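Local structure of ORF73 (Murid herpesvirus 4, 2YQ1) at residues K20-M25 / L64-Q69; R27-T32 / K110-A115; R35-E40 / K71-T76; S79-V84 / C91-L96. The protein is a gammaherpesvirus latency-associated nuclear antigen, whose C-terminal domain, the part described here, forms a dimer and probably binds viral DNA. All coordinates share one frame; numbering follows the deposited sequence.

Contact 1 of 4, residues K20-M25 / L64-Q69; sequences KKYQGM and LHKCIQ
Y22 and M25 meet L64, K66 and C67 where the first turns of helix 20-32 lie against the end of helix 60-67, a helix-helix contact within the LANA-type DNA-binding domain. C67 SG sits 3.0 Å from the backbone Y22 O, and its torsion, with SG beside the backbone N (chi1 -64°), brings it also against Y22 CB and M25 CB. The same sulfur lies 5.3 Å from the centroid of the Y22 ring in an oblique sulfur-aromatic contact. Apolar packing flanks it. The CD2-CE2 side of the Y22 ring rests against the aliphatic start of K66, with Y22 CD2 3.5 Å from K66 CB, while K21 CE lies over one face of that ring, toward its rim. M25, its chain fully extended, carries its methyl past C67 to L64; beyond, M25 packs on V113, Y116 and C117 of helix 103-120. R26 hydrogen-bonds to K66 O and C67 O at the end of helix 60-67; I68, the first residue past it, centres an inverse gamma turn. Just after it, Q69 folds back so that Q69 NE2 reaches H65 O at 2.9 Å, lying in the plane of that carbonyl.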
loop_
_atom_site.group_PDB
_atom_site.type_symbol
_atom_site.label_atom_id
_atom_site.label_comp_id
_atom_site.label_asym_id
_atom_site.label_seq_id
_atom_site.Cartn_x
_atom_site.Cartn_y
_atom_site.Cartn_z
ATOM N N LYS C 20 -7.268 -23.027 11.398
ATOM C CA LYS C 20 -7.146 -23.148 12.842
ATOM C C LYS C 20 -6.006 -22.291 13.388
ATOM O O LYS C 20 -6.171 -21.627 14.416
ATOM C CB LYS C 20 -6.926 -24.608 13.248
ATOM C CG LYS C 20 -5.687 -25.337 12.780
ATOM C CD LYS C 20 -5.770 -26.787 13.249
ATOM C CE LYS C 20 -7.139 -27.388 12.946
ATOM N NZ LYS C 20 -7.190 -28.827 13.331
ATOM N N LYS C 21 -4.863 -22.320 12.704
ATOM C CA LYS C 21 -3.671 -21.585 13.135
ATOM C C LYS C 21 -3.942 -20.108 13.325
ATOM O O LYS C 21 -3.333 -19.480 14.189
ATOM C CB LYS C 21 -2.541 -21.769 12.122
ATOM C CG LYS C 21 -3.056 -21.843 10.701
ATOM C CD LYS C 21 -1.950 -21.726 9.668
ATOM C CE LYS C 21 -2.550 -21.587 8.275
ATOM N NZ LYS C 21 -1.518 -21.513 7.212
ATOM N N TYR C 22 -4.840 -19.566 12.515
ATOM C CA TYR C 22 -5.109 -18.131 12.518
ATOM C C TYR C 22 -6.194 -17.746 13.525
ATOM O O TYR C 22 -6.350 -16.577 13.861
ATOM C CB TYR C 22 -5.508 -17.649 11.117
ATOM C CG TYR C 22 -4.426 -17.792 10.058
ATOM C CD1 TYR C 22 -3.100 -18.010 10.408
ATOM C CD2 TYR C 22 -4.736 -17.687 8.709
ATOM C CE1 TYR C 22 -2.116 -18.138 9.445
ATOM C CE2 TYR C 22 -3.758 -17.807 7.737
ATOM C CZ TYR C 22 -2.451 -18.033 8.110
ATOM O OH TYR C 22 -1.479 -18.155 7.146
ATOM N N GLN C 23 -6.936 -18.738 14.003
ATOM C CA GLN C 23 -8.067 -18.482 14.888
ATOM C C GLN C 23 -7.668 -17.822 16.215
ATOM O O GLN C 23 -8.417 -17.006 16.755
ATOM C CB GLN C 23 -8.890 -19.751 15.106
ATOM C CG GLN C 23 -9.614 -20.190 13.840
ATOM C CD GLN C 23 -10.572 -21.339 14.069
ATOM O OE1 GLN C 23 -10.355 -22.185 14.937
ATOM N NE2 GLN C 23 -11.649 -21.371 13.293
ATOM N N GLY C 24 -6.504 -18.191 16.741
ATOM C CA GLY C 24 -5.989 -17.593 17.961
ATOM C C GLY C 24 -5.898 -16.075 17.893
ATOM O O GLY C 24 -6.411 -15.370 18.766
ATOM N N MET C 25 -5.239 -15.562 16.859
ATOM C CA MET C 25 -5.074 -14.121 16.710
ATOM C C MET C 25 -6.415 -13.420 16.489
ATOM O O MET C 25 -6.686 -12.388 17.103
ATOM C CB MET C 25 -4.105 -13.789 15.570
ATOM C CG MET C 25 -3.754 -12.307 15.468
ATOM S SD MET C 25 -2.531 -11.922 14.191
ATOM C CE MET C 25 -2.140 -10.225 14.609
ATOM N N LEU C 64 -1.777 -12.108 9.325
ATOM C CA LEU C 64 -2.383 -10.799 9.549
ATOM C C LEU C 64 -3.439 -10.490 8.495
ATOM O O LEU C 64 -4.459 -9.873 8.789
ATOM C CB LEU C 64 -1.321 -9.696 9.575
ATOM C CG LEU C 64 -0.634 -9.409 10.914
ATOM C CD1 LEU C 64 0.194 -10.593 11.403
ATOM C CD2 LEU C 64 0.223 -8.155 10.809
ATOM N N HIS C 65 -3.180 -10.911 7.263
ATOM C CA HIS C 65 -4.106 -10.672 6.170
ATOM C C HIS C 65 -5.432 -11.380 6.418
ATOM O O HIS C 65 -6.500 -10.836 6.130
ATOM C CB HIS C 65 -3.511 -11.147 4.846
ATOM C CG HIS C 65 -4.520 -11.276 3.748
ATOM N ND1 HIS C 65 -5.147 -10.188 3.180
ATOM C CD2 HIS C 65 -5.024 -12.368 3.126
ATOM C CE1 HIS C 65 -5.986 -10.604 2.248
ATOM N NE2 HIS C 65 -5.932 -11.923 2.197
ATOM N N LYS C 66 -5.357 -12.598 6.945
ATOM C CA LYS C 66 -6.555 -13.385 7.213
ATOM C C LYS C 66 -7.281 -12.938 8.481
ATOM O O LYS C 66 -8.507 -12.874 8.509
ATOM C CB LYS C 66 -6.199 -14.871 7.317
ATOM C CG LYS C 66 -5.824 -15.529 5.997
ATOM C CD LYS C 66 -6.959 -15.455 4.992
ATOM C CE LYS C 66 -6.593 -16.169 3.703
ATOM N NZ LYS C 66 -6.250 -17.599 3.953
ATOM N N CYS C 67 -6.520 -12.627 9.527
ATOM C CA CYS C 67 -7.111 -12.294 10.822
ATOM C C CYS C 67 -7.674 -10.879 10.875
ATOM O O CYS C 67 -8.727 -10.653 11.465
ATOM C CB CYS C 67 -6.095 -12.489 11.952
ATOM S SG CYS C 67 -5.538 -14.194 12.180
ATOM N N ILE C 68 -6.962 -9.927 10.279
ATOM C CA ILE C 68 -7.374 -8.528 10.329
ATOM C C ILE C 68 -8.381 -8.247 9.212
ATOM O O ILE C 68 -8.087 -7.565 8.221
ATOM C CB ILE C 68 -6.155 -7.578 10.260
ATOM C CG1 ILE C 68 -5.101 -8.001 11.284
ATOM C CG2 ILE C 68 -6.563 -6.136 10.508
ATOM C CD1 ILE C 68 -3.826 -7.184 11.227
ATOM N N GLN C 69 -9.571 -8.812 9.375
ATOM C CA GLN C 69 -10.662 -8.625 8.429
ATOM C C GLN C 69 -11.969 -8.576 9.202
ATOM O O GLN C 69 -12.238 -9.439 10.035
ATOM C CB GLN C 69 -10.715 -9.763 7.404
ATOM C CG GLN C 69 -9.463 -9.939 6.550
ATOM C CD GLN C 69 -9.279 -8.855 5.495
ATOM O OE1 GLN C 69 -10.087 -7.936 5.379
ATOM N NE2 GLN C 69 -8.205 -8.962 4.725
#

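Contact 2 of 4, residues R27-T32 / K110-A115; sequences RHLQVT and KRVVLA
V112 points its two methyls at helix 27-32 and meets both L29 and T32, about one helical turn apart on that helix. The V112 and T32 side chains slide past each other in opposite directions. T32 CG2 lies 3.7 Å from V112 CG2 and equally close to V112 CG1, so the threonine methyl rests against both branches of the valine. L29 comes in at a slant: its bond from the backbone does not aim at helix 110-115, but the CD2 branch bends over to it, with L29 CD2 3.7 Å from V112 CG1. The same methyl continues to V113, where L29 CD2 and V113 CG2 are 4.0 Å apart although V113 sets out away from segment 27-32.

The polar half of T32 is turned back on its own helix. With OG1 beside the backbone N (chi1 -51°), the hydroxyl donates to H28 O over 2.8 Å, and T32 N reaches that oxygen from the other face of the carbonyl plane. Two bonds thus grip H28 O and help fix the threonine rotamer that presents its methyl to V112. T32 OG1 also lies over one face of the H28 imidazole, toward its rim. V112 O lies near the ring plane at its edge, 4.3 Å from H28 NE2, too long for a hydrogen bond; the same ring meets Y116.

Segments 27-32 and 110-115 run at 140° with their axes 10.6 Å apart. This is an apolar interface between two inclined helices, nearer antiparallel than perpendicular: helix 20-32 packs on helix 103-120, which itself reaches the antiparallel sheet through V113 on F53.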
loop_
_atom_site.group_PDB
_atom_site.type_symbol
_atom_site.label_atom_id
_atom_site.label_comp_id
_atom_site.label_asym_id
_atom_site.label_seq_id
_atom_site.Cartn_x
_atom_site.Cartn_y
_atom_site.Cartn_z
ATOM N N ARG C 27 -9.442 -14.376 17.430
ATOM C CA ARG C 27 -10.154 -14.350 18.700
ATOM C C ARG C 27 -9.599 -13.286 19.638
ATOM O O ARG C 27 -10.351 -12.564 20.282
ATOM C CB ARG C 27 -10.124 -15.721 19.370
ATOM C CG ARG C 27 -11.049 -16.738 18.719
ATOM C CD ARG C 27 -11.127 -17.995 19.561
ATOM N NE ARG C 27 -12.174 -18.903 19.109
ATOM C CZ ARG C 27 -12.661 -19.892 19.850
ATOM N NH1 ARG C 27 -12.193 -20.093 21.076
ATOM N NH2 ARG C 27 -13.615 -20.680 19.369
ATOM N N HIS C 28 -8.277 -13.180 19.693
ATOM C CA HIS C 28 -7.645 -12.147 20.497
ATOM C C HIS C 28 -8.069 -10.751 20.048
ATOM O O HIS C 28 -8.347 -9.886 20.880
ATOM C CB HIS C 28 -6.124 -12.277 20.457
ATOM C CG HIS C 28 -5.407 -11.141 21.113
ATOM N ND1 HIS C 28 -5.143 -11.109 22.466
ATOM C CD2 HIS C 28 -4.891 -9.998 20.602
ATOM C CE1 HIS C 28 -4.501 -9.993 22.761
ATOM N NE2 HIS C 28 -4.334 -9.302 21.646
ATOM N N LEU C 29 -8.138 -10.549 18.733
ATOM C CA LEU C 29 -8.522 -9.257 18.173
ATOM C C LEU C 29 -9.983 -8.931 18.463
ATOM O O LEU C 29 -10.330 -7.780 18.722
ATOM C CB LEU C 29 -8.260 -9.217 16.663
ATOM C CG LEU C 29 -6.807 -9.347 16.201
ATOM C CD1 LEU C 29 -6.733 -9.466 14.688
ATOM C CD2 LEU C 29 -5.980 -8.171 16.690
ATOM N N GLN C 30 -10.836 -9.947 18.413
ATOM C CA GLN C 30 -12.257 -9.761 18.685
ATOM C C GLN C 30 -12.490 -9.359 20.144
ATOM O O GLN C 30 -13.362 -8.546 20.437
ATOM C CB GLN C 30 -13.040 -11.032 18.355
ATOM C CG GLN C 30 -13.057 -11.360 16.866
ATOM C CD GLN C 30 -13.880 -12.591 16.543
ATOM O OE1 GLN C 30 -14.263 -13.346 17.436
ATOM N NE2 GLN C 30 -14.143 -12.810 15.258
ATOM N N VAL C 31 -11.716 -9.939 21.057
ATOM C CA VAL C 31 -11.836 -9.613 22.475
ATOM C C VAL C 31 -11.239 -8.244 22.801
ATOM O O VAL C 31 -11.842 -7.444 23.517
ATOM C CB VAL C 31 -11.167 -10.685 23.367
ATOM C CG1 VAL C 31 -11.294 -10.312 24.838
ATOM C CG2 VAL C 31 -11.765 -12.055 23.098
ATOM N N THR C 32 -10.056 -7.976 22.260
ATOM C CA THR C 32 -9.309 -6.766 22.591
ATOM C C THR C 32 -9.839 -5.519 21.891
ATOM O O THR C 32 -9.854 -4.431 22.460
ATOM C CB THR C 32 -7.818 -6.938 22.252
ATOM O OG1 THR C 32 -7.335 -8.157 22.834
ATOM C CG2 THR C 32 -7.007 -5.757 22.781
ATOM N N LYS C 110 -3.178 -0.621 15.371
ATOM C CA LYS C 110 -1.741 -0.762 15.448
ATOM C C LYS C 110 -1.322 -1.252 16.825
ATOM O O LYS C 110 -0.573 -2.216 16.950
ATOM C CB LYS C 110 -1.052 0.577 15.156
ATOM C CG LYS C 110 0.469 0.517 15.198
ATOM C CD LYS C 110 1.087 1.878 14.914
ATOM C CE LYS C 110 2.607 1.828 14.994
ATOM N NZ LYS C 110 3.187 3.141 15.379
ATOM N N ARG C 111 -1.776 -0.550 17.855
ATOM C CA ARG C 111 -1.410 -0.902 19.218
ATOM C C ARG C 111 -1.766 -2.358 19.538
ATOM O O ARG C 111 -0.940 -3.105 20.065
ATOM C CB ARG C 111 -2.085 0.020 20.202
ATOM C CG ARG C 111 -1.837 -0.422 21.610
ATOM C CD ARG C 111 -2.495 0.555 22.586
ATOM N NE ARG C 111 -3.793 0.180 23.172
ATOM C CZ ARG C 111 -4.942 0.833 22.994
ATOM N NH1 ARG C 111 -4.982 1.840 22.135
ATOM N NH2 ARG C 111 -6.069 0.416 23.589
ATOM N N VAL C 112 -2.996 -2.749 19.215
ATOM C CA VAL C 112 -3.513 -4.073 19.544
ATOM C C VAL C 112 -2.807 -5.187 18.764
ATOM O O VAL C 112 -2.450 -6.221 19.330
ATOM C CB VAL C 112 -5.036 -4.137 19.326
ATOM C CG1 VAL C 112 -5.541 -5.568 19.346
ATOM C CG2 VAL C 112 -5.744 -3.285 20.365
ATOM N N VAL C 113 -2.572 -4.962 17.476
ATOM C CA VAL C 113 -1.929 -5.974 16.647
ATOM C C VAL C 113 -0.465 -6.137 17.036
ATOM O O VAL C 113 0.034 -7.259 17.155
ATOM C CB VAL C 113 -2.034 -5.633 15.145
ATOM C CG1 VAL C 113 -1.147 -6.562 14.326
ATOM C CG2 VAL C 113 -3.477 -5.724 14.683
ATOM N N LEU C 114 0.215 -5.017 17.249
ATOM C CA LEU C 114 1.617 -5.045 17.639
ATOM C C LEU C 114 1.823 -5.692 19.011
ATOM O O LEU C 114 2.801 -6.413 19.214
ATOM C CB LEU C 114 2.235 -3.645 17.599
ATOM C CG LEU C 114 2.404 -3.027 16.203
ATOM C CD1 LEU C 114 3.349 -1.833 16.241
ATOM C CD2 LEU C 114 2.886 -4.061 15.199
ATOM N N ALA C 115 0.924 -5.405 19.951
ATOM C CA ALA C 115 0.970 -6.026 21.278
ATOM C C ALA C 115 0.986 -7.549 21.177
ATOM O O ALA C 115 1.752 -8.224 21.862
ATOM C CB ALA C 115 -0.202 -5.560 22.136
#

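Contact 3 of 4, residues R35-E40 / K71-T76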
loop_
_atom_site.group_PDB
_atom_site.type_symbol
_atom_site.label_atom_id
_atom_site.label_comp_id
_atom_site.label_asym_id
_atom_site.label_seq_id
_atom_site.Cartn_x
_atom_site.Cartn_y
_atom_site.Cartn_z
ATOM N N ARG C 35 -14.997 -3.442 18.888
ATOM C CA ARG C 35 -15.698 -2.531 17.995
ATOM C C ARG C 35 -15.197 -2.607 16.548
ATOM O O ARG C 35 -15.966 -2.429 15.604
ATOM C CB ARG C 35 -15.609 -1.093 18.514
ATOM C CG ARG C 35 -16.241 -0.844 19.870
ATOM C CD ARG C 35 -16.899 0.522 19.922
ATOM N NE ARG C 35 -17.209 0.920 21.293
ATOM C CZ ARG C 35 -16.405 1.664 22.046
ATOM N NH1 ARG C 35 -15.247 2.093 21.557
ATOM N NH2 ARG C 35 -16.753 1.985 23.284
ATOM N N LEU C 36 -13.907 -2.889 16.387
ATOM C CA LEU C 36 -13.290 -3.046 15.069
ATOM C C LEU C 36 -13.554 -4.411 14.447
ATOM O O LEU C 36 -13.326 -4.609 13.254
ATOM C CB LEU C 36 -11.779 -2.836 15.187
ATOM C CG LEU C 36 -11.321 -1.377 15.257
ATOM C CD1 LEU C 36 -9.807 -1.283 15.295
ATOM C CD2 LEU C 36 -11.876 -0.588 14.081
ATOM N N PHE C 37 -14.038 -5.346 15.258
ATOM C CA PHE C 37 -14.285 -6.710 14.799
ATOM C C PHE C 37 -15.691 -7.196 15.102
ATOM O O PHE C 37 -15.946 -8.397 15.163
ATOM C CB PHE C 37 -13.250 -7.665 15.395
ATOM C CG PHE C 37 -11.862 -7.439 14.874
ATOM C CD1 PHE C 37 -11.024 -6.509 15.468
ATOM C CD2 PHE C 37 -11.406 -8.136 13.766
ATOM C CE1 PHE C 37 -9.748 -6.296 14.983
ATOM C CE2 PHE C 37 -10.132 -7.925 13.274
ATOM C CZ PHE C 37 -9.303 -7.003 13.884
ATOM N N ASP C 38 -16.598 -6.244 15.268
ATOM C CA ASP C 38 -17.993 -6.519 15.562
ATOM C C ASP C 38 -18.611 -6.949 14.238
ATOM O O ASP C 38 -18.649 -6.175 13.283
ATOM C CB ASP C 38 -18.690 -5.278 16.131
ATOM C CG ASP C 38 -20.091 -5.576 16.655
ATOM O OD1 ASP C 38 -20.538 -6.736 16.554
ATOM O OD2 ASP C 38 -20.737 -4.656 17.199
ATOM N N PRO C 39 -19.092 -8.202 14.183
ATOM C CA PRO C 39 -19.732 -8.813 13.012
ATOM C C PRO C 39 -21.057 -8.155 12.673
ATOM O O PRO C 39 -21.623 -8.428 11.618
ATOM C CB PRO C 39 -19.965 -10.263 13.451
ATOM C CG PRO C 39 -19.979 -10.214 14.931
ATOM C CD PRO C 39 -19.015 -9.143 15.316
ATOM N N GLU C 40 -21.517 -7.265 13.542
ATOM C CA GLU C 40 -22.763 -6.558 13.310
ATOM C C GLU C 40 -22.491 -5.158 12.787
ATOM O O GLU C 40 -21.345 -4.704 12.759
ATOM C CB GLU C 40 -23.634 -6.507 14.569
ATOM C CG GLU C 40 -24.143 -7.847 15.066
ATOM C CD GLU C 40 -24.992 -7.712 16.322
ATOM O OE1 GLU C 40 -24.991 -6.621 16.929
ATOM O OE2 GLU C 40 -25.670 -8.691 16.694
ATOM N N LYS C 71 -15.976 -5.922 9.099
ATOM C CA LYS C 71 -16.695 -4.876 8.387
ATOM C C LYS C 71 -16.052 -3.525 8.630
ATOM O O LYS C 71 -16.296 -2.575 7.901
ATOM C CB LYS C 71 -18.155 -4.824 8.835
ATOM C CG LYS C 71 -18.977 -6.050 8.508
ATOM C CD LYS C 71 -20.349 -5.900 9.123
ATOM C CE LYS C 71 -21.310 -6.982 8.681
ATOM N NZ LYS C 71 -22.615 -6.830 9.390
ATOM N N HIS C 72 -15.219 -3.455 9.659
ATOM C CA HIS C 72 -14.666 -2.190 10.120
ATOM C C HIS C 72 -13.175 -2.072 9.829
ATOM O O HIS C 72 -12.591 -0.992 9.933
ATOM C CB HIS C 72 -14.940 -2.035 11.614
ATOM C CG HIS C 72 -16.312 -2.494 12.002
ATOM N ND1 HIS C 72 -17.440 -1.732 11.788
ATOM C CD2 HIS C 72 -16.742 -3.661 12.537
ATOM C CE1 HIS C 72 -18.503 -2.399 12.201
ATOM N NE2 HIS C 72 -18.107 -3.573 12.659
ATOM N N VAL C 73 -12.559 -3.193 9.480
ATOM C CA VAL C 73 -11.166 -3.182 9.052
ATOM C C VAL C 73 -10.920 -4.117 7.870
ATOM O O VAL C 73 -11.195 -5.313 7.931
ATOM C CB VAL C 73 -10.173 -3.453 10.213
ATOM C CG1 VAL C 73 -10.494 -4.756 10.927
ATOM C CG2 VAL C 73 -8.745 -3.453 9.686
ATOM N N LEU C 74 -10.433 -3.541 6.778
ATOM C CA LEU C 74 -10.211 -4.290 5.552
ATOM C C LEU C 74 -8.725 -4.334 5.226
ATOM O O LEU C 74 -8.066 -3.294 5.137
ATOM C CB LEU C 74 -10.986 -3.649 4.404
ATOM C CG LEU C 74 -12.439 -3.275 4.691
ATOM C CD1 LEU C 74 -13.059 -2.588 3.486
ATOM C CD2 LEU C 74 -13.232 -4.500 5.090
ATOM N N SER C 75 -8.199 -5.538 5.035
ATOM C CA SER C 75 -6.778 -5.702 4.758
ATOM C C SER C 75 -6.484 -6.186 3.343
ATOM O O SER C 75 -7.117 -7.117 2.845
ATOM C CB SER C 75 -6.128 -6.631 5.785
ATOM O OG SER C 75 -6.148 -6.049 7.076
ATOM N N THR C 76 -5.522 -5.530 2.702
ATOM C CA THR C 76 -5.013 -5.973 1.414
ATOM C C THR C 76 -4.318 -7.318 1.571
ATOM O O THR C 76 -3.909 -7.683 2.675
ATOM C CB THR C 76 -3.978 -4.973 0.849
ATOM O OG1 THR C 76 -2.814 -4.970 1.679
ATOM C CG2 THR C 76 -4.547 -3.566 0.788
HETATM O O HOH W 1 -17.671 -7.782 10.842
#
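H72 and K71 donate hydrogen bonds to the backbone of 35-40, and these bonds dominate the contact. H72 NE2 gives its proton to D38 O at 2.7 Å, with the oxygen close to the ring plane and the donor on a carbonyl lone pair; a weak second bond from the same nitrogen goes to E40 O. K71, extended beyond CG, sends NZ to P39 O at 2.9 Å from above the carbonyl plane, and NZ is also bonded to G41 O. One water joins the segments as well, donating to D38 O and accepting from K71 N.

The imidazole lies between R35 O, 3.4 Å above the plane of the H72 ring and toward its rim, and K71 CB over the opposite face.

Apolar contacts lie on the inner side. V73 CG1 approaches a face of the F37 ring, 4.2 Å from its centroid, in a CH-pi contact, and L36 CD2 touches H72 CB. F37 packs on to L29 of helix 20-32.

Within 35-40, D38 OD1 accepts from E40 N at 3.2 Å, closing an Asx turn. The arrangement is that of two irregular segments tied through side chain-to-backbone bonds: the loop after helix 20-32 is fastened to the approach to strand 74-80, outermost in the sheet of this chain.

Contact 4 of 4, residues S79-V84 / C91-L96; sequences SCLPLV and CVTYYL
An antiparallel beta ladder pairs S79 and C80, at the end of strand 74-80, with Y94 and Y95 at the start of strand 94-100, and both strands continue outward as less regular arms. S79 and Y95 form a hydrogen-bonded pair: S79 N donates to Y95 O and Y95 N returns a bond to S79 O, each 2.9 Å long. C80 and Y94 make the adjoining non-hydrogen-bonded pair, with CA atoms only 4.0 Å apart. Beyond it, L81 N donates to T93 O at 2.7 Å in an almost straight bond (173°). One water then takes over, accepting from T93 N and donating to L81 O.

Side chains pack on both faces. On that of C80 and Y94, C80 CB rests on V92 CG1, which itself lies over one face of the Y94 ring. On that of S79, the Y95 ring is held between its neighbours across the ladder. Its CG stands between backbone N and carbonyl carbon (chi1 86°), which carries the ring over to segment 79-84; S79 CB is 3.7 Å from Y95 CE1, and L81 CD2 lies 3.7 Å from Y95 CD1. L81 also spreads its other branch, CD1, onto T93 CG2.

At the far end of the ring, a water 2.6 Å from S79 OG also bonds Y95 OH, and that hydroxyl is hydrogen-bonded to Y95 of the second subunit. The ladder thus presents S79, L81 and P82, together with a tyrosine hydroxyl bonded to its counterpart, to that subunit, consistent with a mixed apolar and polar dimer interface.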
loop_
_atom_site.group_PDB
_atom_site.type_symbol
_atom_site.label_atom_id
_atom_site.label_comp_id
_atom_site.label_asym_id
_atom_site.label_seq_id
_atom_site.Cartn_x
_atom_site.Cartn_y
_atom_site.Cartn_z
ATOM N N SER C 79 1.808 -7.775 -0.192
ATOM C CA SER C 79 2.670 -7.421 -1.300
ATOM C C SER C 79 4.052 -7.125 -0.735
ATOM O O SER C 79 4.366 -7.492 0.395
ATOM C CB SER C 79 2.119 -6.206 -2.049
ATOM O OG SER C 79 2.730 -6.053 -3.322
ATOM N N CYS C 80 4.877 -6.449 -1.514
ATOM C CA CYS C 80 6.219 -6.148 -1.063
ATOM C C CYS C 80 6.574 -4.704 -1.380
ATOM O O CYS C 80 6.059 -4.122 -2.336
ATOM C CB CYS C 80 7.216 -7.102 -1.714
ATOM S SG CYS C 80 7.396 -6.872 -3.479
ATOM N N LEU C 81 7.438 -4.127 -0.553
ATOM C CA LEU C 81 7.900 -2.761 -0.759
ATOM C C LEU C 81 8.952 -2.736 -1.863
ATOM O O LEU C 81 9.594 -3.750 -2.132
ATOM C CB LEU C 81 8.467 -2.196 0.547
ATOM C CG LEU C 81 7.431 -1.936 1.642
ATOM C CD1 LEU C 81 8.100 -1.541 2.949
ATOM C CD2 LEU C 81 6.444 -0.868 1.191
ATOM N N PRO C 82 9.115 -1.582 -2.525
ATOM C CA PRO C 82 10.133 -1.475 -3.577
ATOM C C PRO C 82 11.545 -1.444 -3.004
ATOM O O PRO C 82 11.744 -1.073 -1.849
ATOM C CB PRO C 82 9.808 -0.133 -4.239
ATOM C CG PRO C 82 9.106 0.646 -3.178
ATOM C CD PRO C 82 8.312 -0.355 -2.398
ATOM N N LEU C 83 12.522 -1.828 -3.816
ATOM C CA LEU C 83 13.912 -1.777 -3.389
ATOM C C LEU C 83 14.417 -0.343 -3.465
ATOM O O LEU C 83 14.024 0.413 -4.355
ATOM C CB LEU C 83 14.772 -2.682 -4.267
ATOM C CG LEU C 83 14.466 -4.178 -4.181
ATOM C CD1 LEU C 83 15.150 -4.924 -5.310
ATOM C CD2 LEU C 83 14.890 -4.740 -2.832
ATOM N N VAL C 84 15.274 0.030 -2.519
ATOM C CA VAL C 84 15.978 1.303 -2.581
ATOM C C VAL C 84 17.240 1.176 -3.430
ATOM O O VAL C 84 18.193 0.507 -3.029
ATOM C CB VAL C 84 16.379 1.796 -1.180
ATOM C CG1 VAL C 84 17.188 3.083 -1.279
ATOM C CG2 VAL C 84 15.143 1.998 -0.317
ATOM N N CYS C 91 17.166 -6.152 2.036
ATOM C CA CYS C 91 16.370 -7.327 1.731
ATOM C C CYS C 91 14.984 -6.903 1.271
ATOM O O CYS C 91 14.659 -5.714 1.272
ATOM C CB CYS C 91 16.252 -8.205 2.974
ATOM S SG CYS C 91 15.332 -7.413 4.311
ATOM N N VAL C 92 14.167 -7.871 0.871
ATOM C CA VAL C 92 12.787 -7.570 0.515
ATOM C C VAL C 92 11.937 -7.423 1.771
ATOM O O VAL C 92 11.938 -8.292 2.645
ATOM C CB VAL C 92 12.173 -8.641 -0.401
ATOM C CG1 VAL C 92 10.725 -8.286 -0.729
ATOM C CG2 VAL C 92 12.989 -8.778 -1.675
ATOM N N THR C 93 11.220 -6.312 1.862
ATOM C CA THR C 93 10.301 -6.094 2.964
ATOM C C THR C 93 8.879 -6.262 2.445
ATOM O O THR C 93 8.488 -5.645 1.452
ATOM C CB THR C 93 10.482 -4.689 3.575
ATOM O OG1 THR C 93 11.835 -4.538 4.025
ATOM C CG2 THR C 93 9.544 -4.491 4.757
ATOM N N TYR C 94 8.115 -7.123 3.104
ATOM C CA TYR C 94 6.741 -7.372 2.700
ATOM C C TYR C 94 5.806 -6.477 3.503
ATOM O O TYR C 94 6.164 -6.011 4.583
ATOM C CB TYR C 94 6.395 -8.855 2.870
ATOM C CG TYR C 94 7.308 -9.760 2.071
ATOM C CD1 TYR C 94 8.533 -10.173 2.585
ATOM C CD2 TYR C 94 6.959 -10.181 0.792
ATOM C CE1 TYR C 94 9.377 -10.985 1.854
ATOM C CE2 TYR C 94 7.797 -10.998 0.054
ATOM C CZ TYR C 94 9.004 -11.396 0.587
ATOM O OH TYR C 94 9.842 -12.208 -0.145
ATOM N N TYR C 95 4.611 -6.229 2.982
ATOM C CA TYR C 95 3.683 -5.342 3.674
ATOM C C TYR C 95 2.238 -5.633 3.299
ATOM O O TYR C 95 1.956 -6.244 2.266
ATOM C CB TYR C 95 3.998 -3.870 3.371
ATOM C CG TYR C 95 3.340 -3.389 2.099
ATOM C CD1 TYR C 95 3.936 -3.607 0.865
ATOM C CD2 TYR C 95 2.120 -2.717 2.130
ATOM C CE1 TYR C 95 3.334 -3.182 -0.302
ATOM C CE2 TYR C 95 1.512 -2.292 0.966
ATOM C CZ TYR C 95 2.127 -2.524 -0.245
ATOM O OH TYR C 95 1.529 -2.099 -1.408
ATOM N N LEU C 96 1.325 -5.160 4.138
ATOM C CA LEU C 96 -0.077 -5.081 3.766
ATOM C C LEU C 96 -0.676 -3.816 4.360
ATOM O O LEU C 96 -0.078 -3.197 5.241
ATOM C CB LEU C 96 -0.847 -6.335 4.205
ATOM C CG LEU C 96 -0.907 -6.763 5.676
ATOM C CD1 LEU C 96 -1.885 -5.934 6.507
ATOM C CD2 LEU C 96 -1.277 -8.239 5.758
HETATM O O HOH W 2 2.012 -3.717 -4.072
HETATM O O HOH W 3 11.280 -4.447 -0.074
#

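How the contacts relate
Contacts 1 and 2 share helix 20-32, and their centres are 11 Å apart; V113 joins them, its CG1 3.8 Å from M25 CE and its CG2 3.8 Å from I68 CD1. Contact 3 adjoins both: F37 CE2 lies 3.6 Å from C67 O, and F37 CD1 lies 3.6 Å from L29 O. Probable hydrogen bonds from S75 OG to I68 O (2.7 Å) and between H65 ND1 and T76 O (2.8 Å) fasten the end of helix 60-67 to strand 74-80. That strand leads on to contact 4, whose centre is about 25 Å from that of contact 3. Contacts 3 and 4 both touch the second subunit, whereas contacts 1 and 2 do not.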